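Local structure of ATP-dependent kinase YFH7 (Saccharomyces cerevisiae, 2GA8) at residues 26-31 / 268-273; 291-296 / 346-351; 188-193 / 275-280. The protein acts as an ATP-dependent kinase with a P-loop fold, and could take part in assembly of the endoplasmic reticulum membrane. All blocks are in the same frame, centred on the assembly; numbering follows the deposited sequence.

Contact 1: residues 26-31 / 268-273; sequences CVILVG and LYLLYD
Val30 sets its CG2 methyl against two leucines of the loop 268-273, in a buried contact carried mostly by apolar side chains. That methyl lies 3.6 Å from Leu270 CB and 3.7 Å from Leu271 CG. CG2 takes this place because it stands anti to the carbonyl carbon, while CG1 is anti to the backbone N (chi1 166°) and reaches Leu268 O. Two residues earlier on the same face of the strand, Ile28 offers its own CG2 methyl, 3.8 Å from Leu270 CB. Val30 and Leu270 run past each other in opposite directions, whereas Leu271 slants across Val30. Putting an alanine here, at Leu271, removes CG and both CD methyls and would probably open a gap beside Val30 CG2, leaving Leu270 as its main cover from this loop.

Contacts with backbone oxygens complete the join. Leu268 CD2 lies 3.5 Å from Gly31 O, and Leu270 CD1 comes near Leu29 O. Gly31 O also accepts a hydrogen bond from Lys37.

Within the loop, a type I turn runs from Tyr269 to Tyr272. Tyr272 N bonds to Tyr269 O at 3.2 Å and folds the chain back, which brings Leu270 and Leu271 to the strand. The parallel strand 25-30 leads into the P-loop, where Gly31 opens the segment that probably binds ATP, as in P-loop kinases.

Contact 2: residues 291-296 / 346-351; sequences LVYKID and NIVHIR
Ile350 and Ile295 meet on one face of two paired parallel strands. Ile350 CD1 lies 3.9 Å from Ile295 CG1. Ile350 CG1 stands between the backbone N and the carbonyl carbon (chi1 58°), which places CD1 against Ile295 CG1 and leaves CG2 beside Tyr293 CD1. On the same face Tyr293 and Val348 lie side by side and point the same way, with Tyr293 CD1 3.7 Å from Val348 CB. Strand 25-30 adds Leu29 to this cluster. On the other face, Ile347 CG2 reaches Lys294 CB at 3.6 Å. The Ile347 and Val292 side chains cross at a slant, CG1 to CG1 4.0 Å.

Four backbone hydrogen bonds join the strands. Val348 N donates to Val292 O, and Lys294 N to Val348 O. Ile350 N donates to Lys294 O. Asp296 N donates to Ile350 O at 2.7 Å, nearly straight, with an N-H...O angle of 170°. At the start of the pair a water accepts from Val292 N and donates to Asn346 O.

The polar edge lies on the face of Lys294 and His349. Asp296 OD1 sits near the plane of the His349 ring at its edge, 2.9 Å from CD2. Lys294 bends at chi2 and sends NZ to Ile295 O at 3.0 Å. The same NZ forms a salt bridge with Asp338. The Arg351 guanidinium lays one face over Asp296 O, while its NH2 pairs with Asp353.

This is parallel pairing held by four backbone bonds at the border of the central sheet of a P-loop kinase. Strand order there is 2-3-1-4-5, and strand 347-351 is one of the two edge strands.

Contact 3: residues 188-193 / 275-280; sequences STFDSN and ENWKKI. With SO4 (sulfate ion), chain I.
The first turn of helix 192-206 meets the N-terminal part of helix 275-285 here, and Asp191 holds the N-cap of the former. Ser192 makes the central polar link. Its OG donates to Glu275 OE1 at 2.6 Å, on the syn lone pair. Asn276 N donates to the anti lone pair of the same oxygen at 2.8 Å. Two donors thus grip OE1 and fix the carboxylate. The bent chain of Glu275 brings OE1 back to Asn276 N. A water lies 2.7 Å from Glu275 OE2 and also near Ser192 OG.

Trp277 supplies the apolar side. Ser192 CB packs over the face of its six-membered ring, a CH-pi contact 3.9 Å from the centroid. Phe190 CB comes to the ring edge instead, close to its plane and 3.6 Å from CZ2. Beyond CB, Phe190 turns its ring edge-to-face with His165.

On the outer side Lys279 reaches a sulfate, with NZ 2.9 Å from O1, and Lys200 binds the same ion. Deeper in, Ile280 packs on Phe195 and Cys199 of helix 192-206. Helix 275-285 leads on to strand 290-296 of the central sheet.

In the fold
Contacts 1 and 2 share the central parallel sheet, their centres about 9 Å apart. Strands 25-30 and 290-296 are neighbours in it: Val30 O lies 2.8 Å from Ile295 N, a probable hydrogen bond. Leu271 CD1 of contact 1 packs 3.6 Å from Val292 CG1 of contact 2. The turn of contact 1 packs on contact 3: Tyr269 O lies 3.5 Å from Trp277 CB. Contacts 2 and 3 do not touch; their nearest atoms are about 8 Å apart. Gly31 of contact 1 belongs to the segment that probably binds ATP. The side chain of Ile295 is about 4 Å from that of Ser35 there, and that of Phe190 about 8 Å from that of Lys37.

Contact 1: residues 26-31 / 268-273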
loop_
_atom_site.group_PDB
_atom_site.type_symbol
_atom_site.label_atom_id
_atom_site.label_comp_id
_atom_site.label_asym_id
_atom_site.label_seq_id
_atom_site.Cartn_x
_atom_site.Cartn_y
_atom_site.Cartn_z
ATOM N N CYS A 26 6.834 -8.102 4.272
ATOM C CA CYS A 26 6.060 -7.353 3.296
ATOM C C CYS A 26 5.975 -8.094 1.981
ATOM O O CYS A 26 6.879 -8.838 1.610
ATOM C CB CYS A 26 6.688 -5.978 3.050
ATOM S SG CYS A 26 6.587 -4.841 4.463
ATOM N N VAL A 27 4.869 -7.881 1.284
ATOM C CA VAL A 27 4.665 -8.492 -0.014
ATOM C C VAL A 27 4.270 -7.382 -0.966
ATOM O O VAL A 27 3.388 -6.580 -0.660
ATOM C CB VAL A 27 3.533 -9.532 0.007
ATOM C CG1 VAL A 27 3.338 -10.111 -1.398
ATOM C CG2 VAL A 27 3.853 -10.639 1.007
ATOM N N ILE A 28 4.960 -7.314 -2.096
ATOM C CA ILE A 28 4.648 -6.334 -3.127
ATOM C C ILE A 28 3.968 -7.099 -4.252
ATOM O O ILE A 28 4.466 -8.135 -4.695
ATOM C CB ILE A 28 5.916 -5.653 -3.702
ATOM C CG1 ILE A 28 6.411 -4.566 -2.740
ATOM C CG2 ILE A 28 5.597 -5.035 -5.079
ATOM C CD1 ILE A 28 7.728 -3.919 -3.169
ATOM N N LEU A 29 2.813 -6.604 -4.685
ATOM C CA LEU A 29 2.081 -7.225 -5.778
ATOM C C LEU A 29 1.790 -6.117 -6.786
ATOM O O LEU A 29 1.041 -5.183 -6.494
ATOM C CB LEU A 29 0.766 -7.835 -5.280
ATOM C CG LEU A 29 -0.124 -8.428 -6.378
ATOM C CD1 LEU A 29 0.644 -9.509 -7.138
ATOM C CD2 LEU A 29 -1.396 -9.007 -5.752
ATOM N N VAL A 30 2.401 -6.221 -7.960
ATOM C CA VAL A 30 2.218 -5.233 -9.016
ATOM C C VAL A 30 1.510 -5.823 -10.228
ATOM O O VAL A 30 1.750 -6.968 -10.613
ATOM C CB VAL A 30 3.582 -4.659 -9.496
ATOM C CG1 VAL A 30 3.406 -3.896 -10.810
ATOM C CG2 VAL A 30 4.159 -3.734 -8.434
ATOM N N GLY A 31 0.644 -5.019 -10.827
ATOM C CA GLY A 31 -0.071 -5.447 -12.012
ATOM C C GLY A 31 -0.712 -4.227 -12.638
ATOM O O GLY A 31 -1.020 -3.265 -11.933
ATOM N N LEU A 268 -0.104 -0.208 -8.906
ATOM C CA LEU A 268 0.450 -0.057 -10.243
ATOM C C LEU A 268 1.940 0.258 -10.298
ATOM O O LEU A 268 2.669 -0.273 -11.139
ATOM C CB LEU A 268 -0.269 1.082 -10.966
ATOM C CG LEU A 268 -1.775 1.022 -11.212
ATOM C CD1 LEU A 268 -2.277 2.421 -11.558
ATOM C CD2 LEU A 268 -2.073 0.040 -12.339
ATOM N N TYR A 269 2.382 1.114 -9.386
ATOM C CA TYR A 269 3.753 1.604 -9.422
ATOM C C TYR A 269 4.752 1.218 -8.346
ATOM O O TYR A 269 5.777 1.891 -8.179
ATOM C CB TYR A 269 3.670 3.131 -9.547
ATOM C CG TYR A 269 2.745 3.550 -10.679
ATOM C CD1 TYR A 269 2.961 3.090 -11.978
ATOM C CD2 TYR A 269 1.635 4.361 -10.443
ATOM C CE1 TYR A 269 2.097 3.421 -13.016
ATOM C CE2 TYR A 269 0.756 4.703 -11.488
ATOM C CZ TYR A 269 1.001 4.222 -12.769
ATOM O OH TYR A 269 0.150 4.529 -13.807
ATOM N N LEU A 270 4.497 0.120 -7.643
ATOM C CA LEU A 270 5.403 -0.297 -6.582
ATOM C C LEU A 270 6.771 -0.741 -7.080
ATOM O O LEU A 270 7.698 -0.868 -6.285
ATOM C CB LEU A 270 4.772 -1.420 -5.756
ATOM C CG LEU A 270 3.367 -1.083 -5.249
ATOM C CD1 LEU A 270 2.845 -2.219 -4.380
ATOM C CD2 LEU A 270 3.407 0.221 -4.471
ATOM N N LEU A 271 6.893 -0.972 -8.388
ATOM C CA LEU A 271 8.157 -1.397 -8.994
ATOM C C LEU A 271 8.499 -0.490 -10.178
ATOM O O LEU A 271 9.154 -0.915 -11.132
ATOM C CB LEU A 271 8.049 -2.851 -9.475
ATOM C CG LEU A 271 7.890 -3.920 -8.388
ATOM C CD1 LEU A 271 7.604 -5.264 -9.037
ATOM C CD2 LEU A 271 9.161 -3.980 -7.532
ATOM N N TYR A 272 8.067 0.763 -10.085
ATOM C CA TYR A 272 8.270 1.766 -11.134
ATOM C C TYR A 272 9.610 2.474 -10.907
ATOM O O TYR A 272 9.861 2.986 -9.819
ATOM C CB TYR A 272 7.106 2.755 -11.078
ATOM C CG TYR A 272 6.862 3.521 -12.347
ATOM C CD1 TYR A 272 6.243 2.914 -13.443
ATOM C CD2 TYR A 272 7.226 4.860 -12.451
ATOM C CE1 TYR A 272 5.988 3.633 -14.610
ATOM C CE2 TYR A 272 6.979 5.584 -13.610
ATOM C CZ TYR A 272 6.357 4.964 -14.684
ATOM O OH TYR A 272 6.095 5.683 -15.825
ATOM N N ASP A 273 10.455 2.513 -11.938
ATOM C CA ASP A 273 11.800 3.093 -11.824
ATOM C C ASP A 273 11.972 4.610 -11.831
ATOM O O ASP A 273 13.056 5.109 -12.156
ATOM C CB ASP A 273 12.722 2.495 -12.902
ATOM C CG ASP A 273 12.331 2.908 -14.321
ATOM O OD1 ASP A 273 11.579 3.889 -14.488
ATOM O OD2 ASP A 273 12.795 2.255 -15.282
#

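Contact 2: residues 291-296 / 346-351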
loop_
_atom_site.group_PDB
_atom_site.type_symbol
_atom_site.label_atom_id
_atom_site.label_comp_id
_atom_site.label_asym_id
_atom_site.label_seq_id
_atom_site.Cartn_x
_atom_site.Cartn_y
_atom_site.Cartn_z
ATOM N N LEU A 291 8.738 -10.160 -0.319
ATOM C CA LEU A 291 8.428 -11.067 -1.417
ATOM C C LEU A 291 7.854 -10.125 -2.469
ATOM O O LEU A 291 7.079 -9.228 -2.135
ATOM C CB LEU A 291 7.391 -12.116 -1.011
ATOM C CG LEU A 291 7.994 -13.301 -0.245
ATOM C CD1 LEU A 291 6.906 -14.300 0.103
ATOM C CD2 LEU A 291 9.075 -13.957 -1.100
ATOM N N VAL A 292 8.256 -10.309 -3.722
ATOM C CA VAL A 292 7.807 -9.454 -4.815
ATOM C C VAL A 292 7.175 -10.247 -5.956
ATOM O O VAL A 292 7.781 -11.180 -6.479
ATOM C CB VAL A 292 8.990 -8.641 -5.383
ATOM C CG1 VAL A 292 8.506 -7.701 -6.485
ATOM C CG2 VAL A 292 9.662 -7.852 -4.258
ATOM N N TYR A 293 5.957 -9.861 -6.332
ATOM C CA TYR A 293 5.224 -10.518 -7.413
ATOM C C TYR A 293 4.762 -9.499 -8.438
ATOM O O TYR A 293 4.319 -8.400 -8.094
ATOM C CB TYR A 293 3.999 -11.248 -6.868
ATOM C CG TYR A 293 4.341 -12.334 -5.879
ATOM C CD1 TYR A 293 4.898 -13.540 -6.302
ATOM C CD2 TYR A 293 4.149 -12.138 -4.513
ATOM C CE1 TYR A 293 5.259 -14.527 -5.387
ATOM C CE2 TYR A 293 4.508 -13.114 -3.588
ATOM C CZ TYR A 293 5.063 -14.303 -4.030
ATOM O OH TYR A 293 5.427 -15.262 -3.110
ATOM N N LYS A 294 4.872 -9.869 -9.705
ATOM C CA LYS A 294 4.443 -8.989 -10.777
ATOM C C LYS A 294 3.564 -9.845 -11.676
ATOM O O LYS A 294 3.974 -10.913 -12.123
ATOM C CB LYS A 294 5.665 -8.453 -11.534
ATOM C CG LYS A 294 5.381 -7.253 -12.423
ATOM C CD LYS A 294 4.720 -7.665 -13.710
ATOM C CE LYS A 294 4.433 -6.455 -14.584
ATOM N NZ LYS A 294 3.812 -6.869 -15.863
ATOM N N ILE A 295 2.346 -9.377 -11.917
ATOM C CA ILE A 295 1.400 -10.114 -12.741
ATOM C C ILE A 295 1.626 -9.884 -14.229
ATOM O O ILE A 295 1.742 -8.749 -14.677
ATOM C CB ILE A 295 -0.058 -9.711 -12.407
ATOM C CG1 ILE A 295 -0.338 -9.946 -10.920
ATOM C CG2 ILE A 295 -1.039 -10.511 -13.271
ATOM C CD1 ILE A 295 -1.700 -9.423 -10.469
ATOM N N ASP A 296 1.712 -10.975 -14.983
ATOM C CA ASP A 296 1.870 -10.901 -16.433
ATOM C C ASP A 296 0.463 -11.175 -16.934
ATOM O O ASP A 296 -0.085 -12.248 -16.693
ATOM C CB ASP A 296 2.834 -11.977 -16.937
ATOM C CG ASP A 296 4.293 -11.599 -16.734
ATOM O OD1 ASP A 296 4.566 -10.504 -16.192
ATOM O OD2 ASP A 296 5.169 -12.397 -17.126
ATOM N N ASN A 346 14.789 -10.328 -7.894
ATOM C CA ASN A 346 13.815 -11.041 -7.072
ATOM C C ASN A 346 12.345 -10.870 -7.441
ATOM O O ASN A 346 11.470 -11.223 -6.656
ATOM C CB ASN A 346 14.015 -10.673 -5.598
ATOM C CG ASN A 346 15.288 -11.263 -5.014
ATOM O OD1 ASN A 346 15.660 -10.965 -3.878
ATOM N ND2 ASN A 346 15.958 -12.112 -5.788
ATOM N N ILE A 347 12.063 -10.336 -8.625
ATOM C CA ILE A 347 10.673 -10.164 -9.036
ATOM C C ILE A 347 10.130 -11.474 -9.599
ATOM O O ILE A 347 10.588 -11.952 -10.638
ATOM C CB ILE A 347 10.524 -9.069 -10.113
ATOM C CG1 ILE A 347 11.073 -7.746 -9.588
ATOM C CG2 ILE A 347 9.054 -8.905 -10.487
ATOM C CD1 ILE A 347 11.052 -6.633 -10.608
ATOM N N VAL A 348 9.160 -12.057 -8.902
ATOM C CA VAL A 348 8.551 -13.308 -9.336
ATOM C C VAL A 348 7.335 -13.004 -10.204
ATOM O O VAL A 348 6.323 -12.501 -9.714
ATOM C CB VAL A 348 8.113 -14.164 -8.121
ATOM C CG1 VAL A 348 7.461 -15.454 -8.593
ATOM C CG2 VAL A 348 9.318 -14.468 -7.242
ATOM N N HIS A 349 7.443 -13.301 -11.497
ATOM C CA HIS A 349 6.343 -13.052 -12.427
ATOM C C HIS A 349 5.292 -14.146 -12.325
ATOM O O HIS A 349 5.605 -15.332 -12.402
ATOM C CB HIS A 349 6.853 -12.969 -13.871
ATOM C CG HIS A 349 7.576 -11.697 -14.192
ATOM N ND1 HIS A 349 8.816 -11.390 -13.676
ATOM C CD2 HIS A 349 7.230 -10.653 -14.982
ATOM C CE1 HIS A 349 9.203 -10.213 -14.135
ATOM N NE2 HIS A 349 8.258 -9.744 -14.930
ATOM N N ILE A 350 4.039 -13.741 -12.155
ATOM C CA ILE A 350 2.949 -14.693 -12.037
ATOM C C ILE A 350 1.865 -14.409 -13.067
ATOM O O ILE A 350 1.763 -13.299 -13.588
ATOM C CB ILE A 350 2.319 -14.645 -10.629
ATOM C CG1 ILE A 350 1.804 -13.232 -10.338
ATOM C CG2 ILE A 350 3.353 -15.054 -9.581
ATOM C CD1 ILE A 350 1.052 -13.110 -9.029
ATOM N N ARG A 351 1.066 -15.428 -13.360
ATOM C CA ARG A 351 -0.024 -15.297 -14.319
ATOM C C ARG A 351 -1.342 -15.307 -13.557
ATOM O O ARG A 351 -1.432 -15.860 -12.463
ATOM C CB ARG A 351 -0.022 -16.470 -15.305
ATOM C CG ARG A 351 1.254 -16.646 -16.118
ATOM C CD ARG A 351 1.424 -15.555 -17.167
ATOM N NE ARG A 351 0.266 -15.471 -18.055
ATOM C CZ ARG A 351 0.204 -14.699 -19.135
ATOM N NH1 ARG A 351 1.238 -13.938 -19.479
ATOM N NH2 ARG A 351 -0.901 -14.678 -19.865
HETATM O O HOH W 1 10.410 -12.078 -4.295
#

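Contact 3: residues 188-193 / 275-280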
loop_
_atom_site.group_PDB
_atom_site.type_symbol
_atom_site.label_atom_id
_atom_site.label_comp_id
_atom_site.label_asym_id
_atom_site.label_seq_id
_atom_site.Cartn_x
_atom_site.Cartn_y
_atom_site.Cartn_z
ATOM N N SER A 188 2.283 10.262 -11.721
ATOM C CA SER A 188 2.297 11.613 -11.178
ATOM C C SER A 188 0.997 12.069 -10.525
ATOM O O SER A 188 0.929 13.188 -10.012
ATOM C CB SER A 188 2.693 12.615 -12.270
ATOM O OG SER A 188 1.717 12.657 -13.296
ATOM N N THR A 189 -0.028 11.219 -10.532
ATOM C CA THR A 189 -1.305 11.591 -9.920
ATOM C C THR A 189 -1.542 10.910 -8.573
ATOM O O THR A 189 -2.675 10.817 -8.107
ATOM C CB THR A 189 -2.513 11.299 -10.862
ATOM O OG1 THR A 189 -2.553 9.910 -11.197
ATOM C CG2 THR A 189 -2.409 12.131 -12.129
ATOM N N PHE A 190 -0.460 10.451 -7.949
ATOM C CA PHE A 190 -0.512 9.797 -6.637
ATOM C C PHE A 190 0.479 10.520 -5.735
ATOM O O PHE A 190 1.492 11.040 -6.215
ATOM C CB PHE A 190 -0.054 8.339 -6.724
ATOM C CG PHE A 190 -1.029 7.422 -7.388
ATOM C CD1 PHE A 190 -1.945 6.696 -6.632
ATOM C CD2 PHE A 190 -1.008 7.249 -8.769
ATOM C CE1 PHE A 190 -2.821 5.807 -7.241
ATOM C CE2 PHE A 190 -1.880 6.364 -9.390
ATOM C CZ PHE A 190 -2.789 5.637 -8.627
ATOM N N ASP A 191 0.194 10.558 -4.438
ATOM C CA ASP A 191 1.121 11.187 -3.503
ATOM C C ASP A 191 2.222 10.147 -3.253
ATOM O O ASP A 191 2.210 9.437 -2.242
ATOM C CB ASP A 191 0.421 11.531 -2.182
ATOM C CG ASP A 191 1.287 12.380 -1.271
ATOM O OD1 ASP A 191 2.519 12.410 -1.473
ATOM O OD2 ASP A 191 0.744 13.010 -0.346
ATOM N N SER A 192 3.164 10.049 -4.187
ATOM C CA SER A 192 4.259 9.093 -4.066
ATOM C C SER A 192 5.122 9.394 -2.846
ATOM O O SER A 192 5.722 8.482 -2.267
ATOM C CB SER A 192 5.134 9.114 -5.326
ATOM O OG SER A 192 5.721 10.386 -5.509
ATOM N N ASN A 193 5.182 10.673 -2.470
ATOM C CA ASN A 193 5.956 11.131 -1.316
ATOM C C ASN A 193 5.479 10.426 -0.046
ATOM O O ASN A 193 6.271 9.854 0.710
ATOM C CB ASN A 193 5.767 12.644 -1.085
ATOM C CG ASN A 193 5.977 13.486 -2.342
ATOM O OD1 ASN A 193 5.677 13.060 -3.451
ATOM N ND2 ASN A 193 6.462 14.711 -2.155
ATOM N N GLU A 275 11.252 8.617 -9.893
ATOM C CA GLU A 275 11.075 9.414 -8.684
ATOM C C GLU A 275 10.969 8.640 -7.367
ATOM O O GLU A 275 11.820 7.811 -7.068
ATOM C CB GLU A 275 9.880 10.358 -8.853
ATOM C CG GLU A 275 8.627 9.709 -9.413
ATOM C CD GLU A 275 7.396 10.099 -8.627
ATOM O OE1 GLU A 275 7.473 10.068 -7.380
ATOM O OE2 GLU A 275 6.360 10.427 -9.250
ATOM N N ASN A 276 9.935 8.916 -6.577
ATOM C CA ASN A 276 9.783 8.247 -5.286
ATOM C C ASN A 276 9.434 6.768 -5.383
ATOM O O ASN A 276 9.708 6.009 -4.455
ATOM C CB ASN A 276 8.712 8.952 -4.445
ATOM C CG ASN A 276 9.100 10.369 -4.064
ATOM O OD1 ASN A 276 8.249 11.259 -4.006
ATOM N ND2 ASN A 276 10.377 10.583 -3.789
ATOM N N TRP A 277 8.820 6.361 -6.491
ATOM C CA TRP A 277 8.429 4.963 -6.672
ATOM C C TRP A 277 9.635 4.043 -6.676
ATOM O O TRP A 277 9.596 2.945 -6.123
ATOM C CB TRP A 277 7.666 4.779 -7.992
ATOM C CG TRP A 277 6.474 5.663 -8.136
ATOM C CD1 TRP A 277 6.333 6.715 -8.994
ATOM C CD2 TRP A 277 5.250 5.580 -7.395
ATOM N NE1 TRP A 277 5.093 7.296 -8.834
ATOM C CE2 TRP A 277 4.409 6.617 -7.859
ATOM C CE3 TRP A 277 4.782 4.730 -6.384
ATOM C CZ2 TRP A 277 3.125 6.829 -7.346
ATOM C CZ3 TRP A 277 3.501 4.942 -5.872
ATOM C CH2 TRP A 277 2.689 5.983 -6.355
ATOM N N LYS A 278 10.709 4.505 -7.303
ATOM C CA LYS A 278 11.923 3.717 -7.404
ATOM C C LYS A 278 12.485 3.380 -6.037
ATOM O O LYS A 278 13.101 2.338 -5.865
ATOM C CB LYS A 278 12.970 4.470 -8.232
ATOM C CG LYS A 278 14.255 3.699 -8.456
ATOM C CD LYS A 278 15.205 4.456 -9.375
ATOM C CE LYS A 278 16.482 3.666 -9.615
ATOM N NZ LYS A 278 17.391 4.350 -10.580
ATOM N N LYS A 279 12.257 4.257 -5.065
ATOM C CA LYS A 279 12.768 4.048 -3.720
ATOM C C LYS A 279 11.956 3.037 -2.907
ATOM O O LYS A 279 12.397 2.588 -1.850
ATOM C CB LYS A 279 12.830 5.389 -2.984
ATOM C CG LYS A 279 13.639 6.451 -3.722
ATOM C CD LYS A 279 13.563 7.808 -3.033
ATOM C CE LYS A 279 14.237 8.884 -3.872
ATOM N NZ LYS A 279 14.116 10.244 -3.267
ATOM N N ILE A 280 10.780 2.668 -3.409
ATOM C CA ILE A 280 9.915 1.717 -2.710
ATOM C C ILE A 280 10.522 0.338 -2.532
ATOM O O ILE A 280 10.574 -0.172 -1.410
ATOM C CB ILE A 280 8.562 1.554 -3.430
ATOM C CG1 ILE A 280 7.755 2.844 -3.287
ATOM C CG2 ILE A 280 7.785 0.372 -2.842
ATOM C CD1 ILE A 280 6.456 2.836 -4.063
HETATM S S SO4 I . 14.488 10.338 0.382
HETATM O O1 SO4 I . 13.299 10.516 -0.477
HETATM O O2 SO4 I . 14.183 10.819 1.743
HETATM O O3 SO4 I . 14.852 8.909 0.433
HETATM O O4 SO4 I . 15.616 11.113 -0.173
HETATM O O HOH W 2 3.998 11.033 -8.017
#